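Local coordinates for ABC-type transport system, molybdenum-specific extracellular solute-binding protein (Clostridium difficile, PDB 4KD5) that probably captures molybdate or tungstate outside the cell and delivers the oxyanion to an ABC transporter, at residues A21-E26 with K209-F214; K65-L70 with K74-D79; S100-L105 with V164-F169; W156-N161 with D176-V181. All coordinates share one frame; numbering follows the deposited sequence. Where two conformers were deposited one is given.

Interaction 1: residues A21-E26 with K209-F214; sequences AKIEEE and KKFEEF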
# COMPACT_ATOMS: atom_id res chain seq x y z
N ALA A 21 -22.59 -7.81 0.16
CA ALA A 21 -22.52 -8.87 1.15
C ALA A 21 -21.69 -10.05 0.65
O ALA A 21 -20.92 -10.64 1.42
CB ALA A 21 -23.92 -9.32 1.54
N LYS A 22 -21.84 -10.39 -0.62
CA LYS A 22 -21.03 -11.45 -1.22
C LYS A 22 -19.60 -10.94 -1.44
O LYS A 22 -18.65 -11.72 -1.40
CB LYS A 22 -21.65 -11.91 -2.54
CG LYS A 22 -20.95 -13.08 -3.21
CD LYS A 22 -21.21 -14.39 -2.47
CE LYS A 22 -21.23 -15.58 -3.42
NZ LYS A 22 -19.96 -15.76 -4.18
N ILE A 23 -19.47 -9.64 -1.67
CA ILE A 23 -18.15 -9.00 -1.77
C ILE A 23 -17.37 -9.12 -0.46
O ILE A 23 -16.16 -9.36 -0.46
CB ILE A 23 -18.27 -7.52 -2.19
CG1 ILE A 23 -18.72 -7.39 -3.65
CG2 ILE A 23 -16.96 -6.78 -1.97
CD1 ILE A 23 -17.71 -7.89 -4.66
N GLU A 24 -18.06 -8.95 0.67
CA GLU A 24 -17.43 -9.02 1.98
C GLU A 24 -16.91 -10.42 2.31
O GLU A 24 -15.75 -10.58 2.69
CB GLU A 24 -18.40 -8.55 3.07
CG GLU A 24 -18.32 -7.07 3.40
CD GLU A 24 -19.49 -6.58 4.25
OE1 GLU A 24 -19.26 -6.16 5.40
OE2 GLU A 24 -20.64 -6.62 3.75
N GLU A 25 -17.76 -11.43 2.16
CA GLU A 25 -17.38 -12.81 2.47
C GLU A 25 -16.30 -13.33 1.52
O GLU A 25 -15.51 -14.19 1.89
CB GLU A 25 -18.61 -13.73 2.45
CG GLU A 25 -18.83 -14.50 1.14
CD GLU A 25 -18.58 -15.99 1.28
OE1 GLU A 25 -19.04 -16.76 0.42
OE2 GLU A 25 -17.90 -16.38 2.26
N GLU A 26 -16.26 -12.78 0.31
CA GLU A 26 -15.31 -13.24 -0.70
C GLU A 26 -13.95 -12.56 -0.56
O GLU A 26 -12.92 -13.15 -0.87
CB GLU A 26 -15.88 -13.02 -2.10
CG GLU A 26 -15.48 -14.06 -3.13
CD GLU A 26 -16.25 -15.36 -2.99
OE1 GLU A 26 -16.07 -16.25 -3.84
OE2 GLU A 26 -17.05 -15.48 -2.04
N LYS A 209 -7.31 1.25 -1.94
CA LYS A 209 -6.96 1.01 -3.34
C LYS A 209 -6.94 -0.48 -3.64
O LYS A 209 -7.35 -0.92 -4.72
CB LYS A 209 -5.59 1.62 -3.67
CG LYS A 209 -5.53 3.14 -3.64
CD LYS A 209 -4.29 3.64 -4.39
CE LYS A 209 -4.09 5.15 -4.22
NZ LYS A 209 -3.13 5.74 -5.20
N LYS A 210 -6.43 -1.27 -2.70
CA LYS A 210 -6.35 -2.71 -2.87
C LYS A 210 -7.73 -3.37 -2.86
O LYS A 210 -7.97 -4.31 -3.60
CB LYS A 210 -5.46 -3.34 -1.79
CG LYS A 210 -4.02 -3.62 -2.23
CD LYS A 210 -3.30 -2.35 -2.66
CE LYS A 210 -1.86 -2.65 -3.07
NZ LYS A 210 -1.77 -3.63 -4.20
N PHE A 211 -8.63 -2.86 -2.02
CA PHE A 211 -9.99 -3.38 -2.00
C PHE A 211 -10.75 -2.95 -3.25
O PHE A 211 -11.61 -3.67 -3.74
CB PHE A 211 -10.76 -2.95 -0.75
CG PHE A 211 -12.21 -3.34 -0.78
CD1 PHE A 211 -12.58 -4.68 -0.80
CD2 PHE A 211 -13.20 -2.38 -0.79
CE1 PHE A 211 -13.92 -5.05 -0.83
CE2 PHE A 211 -14.54 -2.74 -0.82
CZ PHE A 211 -14.90 -4.07 -0.84
N GLU A 212 -10.43 -1.76 -3.76
CA GLU A 212 -11.06 -1.28 -4.99
C GLU A 212 -10.66 -2.16 -6.16
O GLU A 212 -11.47 -2.45 -7.04
CB GLU A 212 -10.69 0.18 -5.27
CG GLU A 212 -11.39 0.75 -6.49
CD GLU A 212 -10.92 2.14 -6.87
OE1 GLU A 212 -10.84 2.43 -8.08
OE2 GLU A 212 -10.63 2.96 -5.96
N GLU A 213 -9.40 -2.60 -6.19
CA GLU A 213 -8.95 -3.45 -7.29
C GLU A 213 -9.55 -4.85 -7.25
O GLU A 213 -9.60 -5.53 -8.27
CB GLU A 213 -7.43 -3.49 -7.39
CG GLU A 213 -6.87 -2.70 -8.58
CD GLU A 213 -7.34 -3.24 -9.93
OE1 GLU A 213 -7.33 -2.47 -10.91
OE2 GLU A 213 -7.71 -4.43 -10.02
N PHE A 214 -10.02 -5.28 -6.08
CA PHE A 214 -10.73 -6.55 -5.99
C PHE A 214 -12.08 -6.41 -6.68
O PHE A 214 -12.54 -7.32 -7.36
CB PHE A 214 -10.94 -6.97 -4.54
CG PHE A 214 -11.85 -8.16 -4.38
CD1 PHE A 214 -11.44 -9.42 -4.78
CD2 PHE A 214 -13.12 -8.01 -3.83
CE1 PHE A 214 -12.28 -10.52 -4.64
CE2 PHE A 214 -13.96 -9.10 -3.69
CZ PHE A 214 -13.54 -10.36 -4.09

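Interaction 2: residues K65-L70 with K74-D79; sequences KQMKVL and KLLVSD. With SBT (2-butanol), chain G.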
# COMPACT_ATOMS: atom_id res chain seq x y z
N LYS A 65 -22.64 12.41 -11.12
CA LYS A 65 -22.83 13.79 -10.65
C LYS A 65 -22.12 14.08 -9.33
O LYS A 65 -21.43 15.09 -9.19
CB LYS A 65 -24.33 14.09 -10.53
CG LYS A 65 -24.71 15.56 -10.56
CD LYS A 65 -24.79 16.18 -9.16
CE LYS A 65 -24.90 17.71 -9.25
NZ LYS A 65 -25.15 18.36 -7.93
N GLN A 66 -22.29 13.19 -8.36
CA GLN A 66 -21.72 13.39 -7.03
C GLN A 66 -20.20 13.22 -6.98
O GLN A 66 -19.54 13.83 -6.14
CB GLN A 66 -22.41 12.46 -6.03
CG GLN A 66 -23.10 11.27 -6.67
CD GLN A 66 -24.53 11.55 -7.06
OE1 GLN A 66 -25.04 11.04 -8.05
NE2 GLN A 66 -25.21 12.37 -6.26
N MSE A 67 -19.66 12.39 -7.87
CA MSE A 67 -18.21 12.21 -7.96
C MSE A 67 -17.54 13.48 -8.48
O MSE A 67 -16.47 13.87 -8.01
CB MSE A 67 -17.88 11.03 -8.87
CG MSE A 67 -18.16 9.67 -8.25
SE MSE A 67 -16.93 9.27 -6.79
CE MSE A 67 -17.68 7.57 -6.22
N LYS A 68 -18.19 14.13 -9.45
CA LYS A 68 -17.66 15.35 -10.05
C LYS A 68 -17.50 16.48 -9.04
O LYS A 68 -16.50 17.19 -9.05
CB LYS A 68 -18.52 15.78 -11.24
CG LYS A 68 -18.12 15.14 -12.56
CD LYS A 68 -19.16 15.35 -13.65
CE LYS A 68 -18.75 14.66 -14.94
NZ LYS A 68 -19.79 14.79 -16.01
N VAL A 69 -18.51 16.65 -8.18
CA VAL A 69 -18.45 17.67 -7.14
C VAL A 69 -17.32 17.36 -6.17
O VAL A 69 -16.46 18.21 -5.91
CB VAL A 69 -19.76 17.75 -6.34
CG1 VAL A 69 -19.69 18.84 -5.31
CG2 VAL A 69 -20.93 17.99 -7.28
N LEU A 70 -17.31 16.14 -5.65
CA LEU A 70 -16.28 15.68 -4.73
C LEU A 70 -14.87 15.87 -5.27
O LEU A 70 -13.96 16.25 -4.53
CB LEU A 70 -16.51 14.22 -4.34
CG LEU A 70 -17.70 13.96 -3.43
CD1 LEU A 70 -17.89 12.47 -3.17
CD2 LEU A 70 -17.52 14.70 -2.12
N LYS A 74 -11.77 18.41 -4.34
CA LYS A 74 -10.55 17.67 -4.03
C LYS A 74 -10.64 16.74 -2.82
O LYS A 74 -9.70 16.60 -2.04
CB LYS A 74 -9.35 18.63 -3.91
CG LYS A 74 -8.94 19.28 -5.23
CD LYS A 74 -7.60 19.98 -5.11
CE LYS A 74 -6.92 20.11 -6.46
NZ LYS A 74 -6.78 18.79 -7.13
N LEU A 75 -11.79 16.08 -2.67
CA LEU A 75 -12.02 15.16 -1.57
C LEU A 75 -11.79 13.72 -2.00
O LEU A 75 -12.03 12.78 -1.23
CB LEU A 75 -13.44 15.34 -1.01
CG LEU A 75 -13.76 16.71 -0.41
CD1 LEU A 75 -15.23 16.81 -0.03
CD2 LEU A 75 -12.90 16.97 0.81
N LEU A 76 -11.30 13.54 -3.22
CA LEU A 76 -11.06 12.20 -3.77
C LEU A 76 -9.59 12.01 -4.13
O LEU A 76 -8.89 12.97 -4.44
CB LEU A 76 -11.91 11.96 -5.02
CG LEU A 76 -13.43 11.99 -4.89
CD1 LEU A 76 -14.10 11.62 -6.20
CD2 LEU A 76 -13.88 11.05 -3.80
N VAL A 77 -9.14 10.76 -4.06
CA VAL A 77 -7.88 10.37 -4.68
C VAL A 77 -8.20 10.18 -6.16
O VAL A 77 -8.70 9.12 -6.56
CB VAL A 77 -7.32 9.07 -4.07
CG1 VAL A 77 -5.94 8.77 -4.61
CG2 VAL A 77 -7.27 9.17 -2.55
N SER A 78 -7.93 11.21 -6.96
CA SER A 78 -8.39 11.31 -8.35
C SER A 78 -8.10 10.10 -9.24
O SER A 78 -8.96 9.66 -10.00
CB SER A 78 -7.85 12.58 -9.01
OG SER A 78 -8.34 13.74 -8.37
N ASP A 79 -6.87 9.58 -9.17
CA ASP A 79 -6.46 8.48 -10.03
C ASP A 79 -7.15 7.15 -9.68
O ASP A 79 -6.98 6.16 -10.40
CB ASP A 79 -4.94 8.32 -10.02
CG ASP A 79 -4.31 8.70 -8.70
OD1 ASP A 79 -3.47 7.93 -8.19
OD2 ASP A 79 -4.65 9.79 -8.18
C1 SBT G . -24.16 11.96 -15.00
C2 SBT G . -24.72 10.88 -14.08
C3 SBT G . -25.61 11.49 -13.01
C4 SBT G . -26.62 10.48 -12.50
OH SBT G . -25.48 9.97 -14.87

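Interaction 3: residues S100-L105 with V164-F169; sequences SGMKDL and VGFVYF. With FMT (formic acid), chain E.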
# COMPACT_ATOMS: atom_id res chain seq x y z
N SER A 100 -43.11 -10.82 -27.03
CA SER A 100 -41.89 -11.20 -27.76
C SER A 100 -40.70 -10.25 -27.59
O SER A 100 -39.58 -10.69 -27.36
CB SER A 100 -42.20 -11.37 -29.24
OG SER A 100 -41.01 -11.35 -30.02
N GLY A 101 -40.95 -8.95 -27.71
CA GLY A 101 -39.87 -7.97 -27.65
C GLY A 101 -40.31 -6.51 -27.69
O GLY A 101 -41.47 -6.19 -27.46
N MSE A 102 -39.35 -5.63 -28.00
CA MSE A 102 -39.60 -4.19 -28.06
C MSE A 102 -40.56 -3.82 -29.19
O MSE A 102 -41.29 -2.84 -29.08
CB MSE A 102 -38.29 -3.42 -28.22
CG MSE A 102 -37.38 -3.43 -27.00
SE MSE A 102 -38.03 -2.33 -25.53
CE MSE A 102 -37.87 -0.60 -26.40
N LYS A 103 -40.54 -4.60 -30.27
CA LYS A 103 -41.45 -4.37 -31.39
C LYS A 103 -42.91 -4.50 -30.95
O LYS A 103 -43.79 -3.84 -31.49
CB LYS A 103 -41.15 -5.34 -32.54
CG LYS A 103 -40.75 -4.66 -33.84
CD LYS A 103 -40.07 -5.62 -34.84
CE LYS A 103 -41.04 -6.61 -35.47
NZ LYS A 103 -41.10 -7.90 -34.73
N ASP A 104 -43.14 -5.34 -29.94
CA ASP A 104 -44.49 -5.60 -29.44
C ASP A 104 -45.08 -4.45 -28.63
O ASP A 104 -46.25 -4.49 -28.25
CB ASP A 104 -44.49 -6.89 -28.61
CG ASP A 104 -44.13 -8.11 -29.42
OD1 ASP A 104 -44.56 -9.22 -29.04
OD2 ASP A 104 -43.42 -7.97 -30.44
N LEU A 105 -44.28 -3.41 -28.37
CA LEU A 105 -44.77 -2.23 -27.68
C LEU A 105 -45.80 -1.48 -28.53
O LEU A 105 -46.74 -0.89 -28.02
CB LEU A 105 -43.62 -1.28 -27.32
CG LEU A 105 -42.58 -1.69 -26.29
CD1 LEU A 105 -41.59 -0.56 -26.05
CD2 LEU A 105 -43.24 -2.08 -24.99
N VAL A 164 -46.35 -4.99 -19.87
CA VAL A 164 -44.89 -4.95 -19.80
C VAL A 164 -44.40 -3.86 -18.86
O VAL A 164 -45.19 -3.05 -18.37
CB VAL A 164 -44.25 -4.74 -21.19
CG1 VAL A 164 -44.71 -5.81 -22.15
CG2 VAL A 164 -44.61 -3.37 -21.72
N GLY A 165 -43.09 -3.83 -18.63
CA GLY A 165 -42.49 -2.83 -17.77
C GLY A 165 -41.05 -2.52 -18.11
O GLY A 165 -40.38 -3.29 -18.80
N PHE A 166 -40.56 -1.38 -17.63
CA PHE A 166 -39.16 -1.00 -17.80
C PHE A 166 -38.48 -0.96 -16.44
O PHE A 166 -38.96 -0.32 -15.50
CB PHE A 166 -39.03 0.34 -18.52
CG PHE A 166 -39.15 0.23 -20.01
CD1 PHE A 166 -38.05 -0.09 -20.78
CD2 PHE A 166 -40.37 0.46 -20.64
CE1 PHE A 166 -38.15 -0.19 -22.16
CE2 PHE A 166 -40.48 0.36 -22.02
CZ PHE A 166 -39.37 0.03 -22.78
N VAL A 167 -37.34 -1.64 -16.34
CA VAL A 167 -36.72 -1.88 -15.05
C VAL A 167 -35.23 -2.18 -15.24
O VAL A 167 -34.80 -2.50 -16.34
CB VAL A 167 -37.46 -3.03 -14.34
CG1 VAL A 167 -36.66 -4.32 -14.38
CG2 VAL A 167 -37.81 -2.66 -12.91
N TYR A 168 -34.42 -2.04 -14.18
CA TYR A 168 -33.01 -2.43 -14.26
C TYR A 168 -32.90 -3.95 -14.24
O TYR A 168 -33.73 -4.63 -13.63
CB TYR A 168 -32.20 -1.84 -13.11
CG TYR A 168 -31.98 -0.35 -13.19
CD1 TYR A 168 -32.16 0.34 -14.38
CD2 TYR A 168 -31.59 0.37 -12.07
CE1 TYR A 168 -31.95 1.70 -14.45
CE2 TYR A 168 -31.38 1.73 -12.13
CZ TYR A 168 -31.56 2.39 -13.33
OH TYR A 168 -31.36 3.74 -13.40
N PHE A 169 -31.87 -4.51 -14.87
CA PHE A 169 -31.70 -5.95 -14.86
C PHE A 169 -31.48 -6.47 -13.44
O PHE A 169 -31.94 -7.55 -13.09
CB PHE A 169 -30.54 -6.38 -15.75
CG PHE A 169 -30.48 -7.85 -16.00
CD1 PHE A 169 -31.53 -8.49 -16.65
CD2 PHE A 169 -29.39 -8.60 -15.60
CE1 PHE A 169 -31.49 -9.85 -16.89
CE2 PHE A 169 -29.34 -9.97 -15.83
CZ PHE A 169 -30.39 -10.59 -16.48
C FMT E . -36.65 -5.45 -31.44
O1 FMT E . -36.07 -4.67 -30.68
O2 FMT E . -37.60 -6.16 -31.10

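Interaction 4: residues W156-N161 with D176-V181; sequences WVQSGN and DKIKVV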
# COMPACT_ATOMS: atom_id res chain seq x y z
N TRP A 156 -46.88 -4.63 -10.58
CA TRP A 156 -47.92 -4.42 -11.58
C TRP A 156 -47.81 -5.45 -12.71
O TRP A 156 -48.81 -5.99 -13.17
CB TRP A 156 -47.80 -3.02 -12.19
CG TRP A 156 -48.16 -1.91 -11.25
CD1 TRP A 156 -48.63 -2.03 -9.97
CD2 TRP A 156 -48.07 -0.50 -11.52
NE1 TRP A 156 -48.84 -0.78 -9.44
CE2 TRP A 156 -48.50 0.17 -10.35
CE3 TRP A 156 -47.67 0.25 -12.62
CZ2 TRP A 156 -48.54 1.57 -10.28
CZ3 TRP A 156 -47.71 1.63 -12.54
CH2 TRP A 156 -48.14 2.28 -11.38
N VAL A 157 -46.57 -5.69 -13.13
CA VAL A 157 -46.29 -6.60 -14.24
C VAL A 157 -46.55 -8.05 -13.82
O VAL A 157 -47.07 -8.84 -14.60
CB VAL A 157 -44.85 -6.42 -14.74
CG1 VAL A 157 -44.53 -7.42 -15.80
CG2 VAL A 157 -44.65 -5.01 -15.29
N GLN A 158 -46.19 -8.38 -12.59
CA GLN A 158 -46.43 -9.70 -12.02
C GLN A 158 -47.92 -10.01 -11.91
O GLN A 158 -48.36 -11.13 -12.13
CB GLN A 158 -45.80 -9.81 -10.63
CG GLN A 158 -44.53 -10.63 -10.55
CD GLN A 158 -43.87 -10.56 -9.18
OE1 GLN A 158 -42.80 -9.96 -9.03
NE2 GLN A 158 -44.50 -11.17 -8.19
N SER A 159 -48.70 -8.98 -11.56
CA SER A 159 -50.13 -9.14 -11.31
C SER A 159 -50.94 -8.96 -12.59
O SER A 159 -52.16 -9.17 -12.58
CB SER A 159 -50.60 -8.14 -10.26
OG SER A 159 -50.49 -6.81 -10.72
N GLY A 160 -50.29 -8.57 -13.67
CA GLY A 160 -50.96 -8.43 -14.96
C GLY A 160 -51.60 -7.08 -15.17
O GLY A 160 -52.15 -6.81 -16.24
N ASN A 161 -51.54 -6.22 -14.16
CA ASN A 161 -52.08 -4.87 -14.25
C ASN A 161 -51.40 -4.08 -15.36
O ASN A 161 -52.01 -3.22 -15.99
CB ASN A 161 -51.93 -4.14 -12.92
CG ASN A 161 -53.03 -4.51 -11.93
OD1 ASN A 161 -53.00 -5.58 -11.32
ND2 ASN A 161 -53.99 -3.61 -11.76
N ASP A 176 -38.62 -15.44 -10.53
CA ASP A 176 -39.08 -16.26 -11.65
C ASP A 176 -40.50 -15.88 -12.10
O ASP A 176 -40.96 -16.32 -13.15
CB ASP A 176 -39.04 -17.74 -11.28
CG ASP A 176 -39.83 -18.06 -10.03
OD1 ASP A 176 -39.71 -17.32 -9.03
OD2 ASP A 176 -40.59 -19.06 -10.04
N LYS A 177 -41.18 -15.08 -11.29
CA LYS A 177 -42.55 -14.67 -11.58
C LYS A 177 -42.60 -13.75 -12.79
O LYS A 177 -43.59 -13.72 -13.52
CB LYS A 177 -43.17 -13.97 -10.37
CG LYS A 177 -43.02 -14.73 -9.06
CD LYS A 177 -43.46 -16.18 -9.19
CE LYS A 177 -43.20 -16.94 -7.89
NZ LYS A 177 -43.33 -18.42 -8.07
N ILE A 178 -41.53 -12.99 -12.99
CA ILE A 178 -41.38 -12.15 -14.17
C ILE A 178 -40.33 -12.76 -15.09
O ILE A 178 -39.61 -13.69 -14.70
CB ILE A 178 -40.94 -10.73 -13.82
CG1 ILE A 178 -39.55 -10.74 -13.17
CG2 ILE A 178 -41.94 -10.06 -12.91
CD1 ILE A 178 -38.54 -9.90 -13.90
N LYS A 179 -40.23 -12.23 -16.30
CA LYS A 179 -39.22 -12.67 -17.25
C LYS A 179 -38.67 -11.46 -18.02
O LYS A 179 -39.40 -10.51 -18.28
CB LYS A 179 -39.80 -13.72 -18.19
CG LYS A 179 -39.81 -13.34 -19.66
CD LYS A 179 -40.72 -14.29 -20.44
CE LYS A 179 -40.75 -13.94 -21.92
NZ LYS A 179 -41.73 -14.77 -22.68
N VAL A 180 -37.38 -11.50 -18.36
CA VAL A 180 -36.76 -10.40 -19.10
C VAL A 180 -36.93 -10.63 -20.60
O VAL A 180 -36.27 -11.50 -21.18
CB VAL A 180 -35.27 -10.25 -18.75
CG1 VAL A 180 -34.63 -9.13 -19.55
CG2 VAL A 180 -35.11 -9.99 -17.27
N VAL A 181 -37.81 -9.85 -21.22
CA VAL A 181 -38.15 -10.01 -22.63
C VAL A 181 -37.00 -9.61 -23.55
O VAL A 181 -36.64 -10.33 -24.47
CB VAL A 181 -39.37 -9.16 -22.98
CG1 VAL A 181 -39.71 -9.30 -24.45
CG2 VAL A 181 -40.57 -9.55 -22.13

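Interaction 1: residues A21-E26 with K209-F214
Ile23 sends two branches to two phenylalanine rings, and this apolar packing makes up most of the contact. Its CG2 meets the edge of the Phe211 ring, near the ring plane, 3.6 Å from Phe211 CZ. Its CD1 slides past Phe214, staying 4.1 Å from Phe214 CE2. Both phenylalanines hold CG anti to the backbone N (chi1 174° in Phe211, 171° in Phe214), and this setting sends both rings out across the gap between the helices. That gap is wide: the axes of the two short segments approach no closer than 11.9 Å and run at 115° to one another, so the rings rather than the backbones bridge it. Glu26 joins through its aliphatic base, with CB 4.1 Å from Phe214 CZ at the ring edge, while its chain bends at chi2 and carries the carboxylate away.

No hydrogen bond spans the two helices. Beside the packing, Lys22 NZ and Glu26 OE2 form a long salt bridge of 3.6 Å within one helix.

Tyr27 meets Phe211 edge-to-face, Ile223 of helix 218-226 touches Ile23, and Val30 of the second subunit packs on Phe214. Glu24 and Phe211 both rest on Leu36 of strand 34-41. Helices 17-28 and 205-215, both packed against that strand, thus form part of a helical layer of the alpha-beta-alpha fold.

Interaction 2: residues K65-L70 with K74-D79
Leu70 meets Leu75 and Leu76 with different parts of its side chain. Its CD2 lies 3.8 Å from Leu75 CD1, the two side chains crossing at about a right angle, whereas its CB sits 3.8 Å from Leu76 CG. All three leucines adopt the same conformation, CG anti to the carbonyl carbon and the chain extended beyond it. What separates the roles of Leu75 and Leu76 is therefore the backbone, which turns between them and delivers one to the far branch of Leu70 and the other to its base. Selenomethionine Met67, one helical turn earlier, bends at chi2 (-69°) and lays SE across Leu76 at about a right angle, 3.7 Å from Leu76 CD1. That same methyl carbon also lies 3.7 Å from Met67 O, so Leu76 fits against both side chain and backbone of the helix.

The polar part is a Schellman motif. Lys74, with a positive phi of 58°, reverses the chain, Leu75 N donates to Leu70 O over 2.9 Å in a nearly straight bond (172°), and Lys74 N bonds to Asp71 O. Phe59 of strand 58-60 closes over Met67 and Leu70, and Ala14 of the third subunit packs on Leu75. At the opposite end of the helix a 2-butanol molecule touches Lys65, with C3 3.6 Å from Lys65 N.

The chemistry implies a helix end secured twice: backbone bonds engage Leu70 O and Asp71 O, and Leu75 lays its CB 3.7 Å from Leu70 O, so this bond probably lies in an apolar setting.

Interaction 3: residues S100-L105 with V164-F169
Asp104 OD1 accepts a hydrogen bond from Ser100 N at 3.0 Å (N-H...O angle 154°); the N-H comes from above the carboxylate plane and ties Ser100 to the turn at 101-105. Two backbone bonds tighten the same turn: Asp104 N to Gly101 O and Leu105 N to Met102 O, each 3.1 Å. Glu182 OE2 takes the N-H of Met102, and Lys143 NZ reaches Leu105 O. From this turn the ends of Met102 and Leu105 reach strand 164-168.

Selenomethionine Met102 makes a Met-aromatic contact with Phe166. Its chain bends at both chi2 and chi3 (chi3 -66°), folding the end back so that CE reaches the ring edge in plane, 4.0 Å from Phe166 CZ. SE lies 5.0 Å from the centroid of the Phe166 ring, 69° off the ring normal, an oblique placement. Strand 164-168 lies inside the sheet of this lobe, parallel to strand 113-116 and antiparallel to strand 82-94, so the loop closes over one face of an interior strand of a periplasmic-binding-protein lobe. Tyr168, farther along the strand, is a predicted molybdate-binding residue.

Leu105 splits its two methyl groups between neighbours. CD1 approaches the Phe166 ring at its edge, 4.0 Å from Phe166 CZ, and CD2 crosses to Val164 CG2 at 3.8 Å. Ile113 of strand 113-116 borders Leu105, Val164 and Phe166, while Ala127 of helix 122-133 also meets Phe166. A formate, most likely a crystallisation additive, accepts a weak 3.4 Å hydrogen bond at O2 from Lys103 N.

Interaction 4: residues W156-N161 with D176-V181
Gln158 CG touches both Lys177 and Ile178, 3.6 Å from Lys177 CB and equally 3.6 Å from Ile178 CG2. The direct link is van der Waals packing, with no hydrogen bond across the segments. The glutamine runs extended beyond CG and crosses both partners at a slant, so its amide passes alongside the base of the lysine: Gln158 CD is 3.7 Å from Lys177 CB and Gln158 NE2 3.8 Å from the same atom. Ile178 places CG1 between its backbone N and carbonyl carbon (chi1 63°), which leaves CG2 as the branch that faces the glutamine.

Hydrogen bonds join the segments indirectly. Asn175 ND2 binds Gln158 OE1, and Asn175 OD1 receives the N-H of Lys177, so a single amide side chain bridges both segments and probably sets which way the glutamine amide is turned.

Ionic contact is confined to one segment. Lys177 bends at chi2, and its NZ pairs with Asp176 OD2 in a 3.4 Å salt bridge whose hydrogen bond is weak.

Just past the helix, Gly160, with positive phi (87°), turns the chain toward strand 164-168. Ile178 also packs on Ile92 of strand 82-94. Strands 144-147 and 164-168 both run parallel to strand 113-116, and helix 150-159 connects them. The contact thus joins the helix of a beta-alpha-beta crossover to strand 178-183, which pairs antiparallel with strand 82-94 in the same mixed sheet of a periplasmic-binding-protein lobe.

How the interactions relate
Interactions 1 to 3 are buried, whereas interaction 4 is only partly so, with exposed Gln158 and Lys177 beside buried Ile178. Interactions 1 and 2 are neighbours, touching through Lys209 with Val77 and Asp79; interactions 3 and 4 lie across the chain's centre from interaction 2, with centres about 35 and 39 Å from its own. Interactions 3 and 4 touch directly, Val181 against Gly101 and Val180 against Phe169, and share a sheet in which strands 164-168 and 178-183 both pair with strand 82-94. Chemistry follows place: aromatic rings span separated elements in 1 and 3, backbone capping joins leucine packing at the local turn of 2, and aliphatic stems with peripheral polar groups serve the surface of 4.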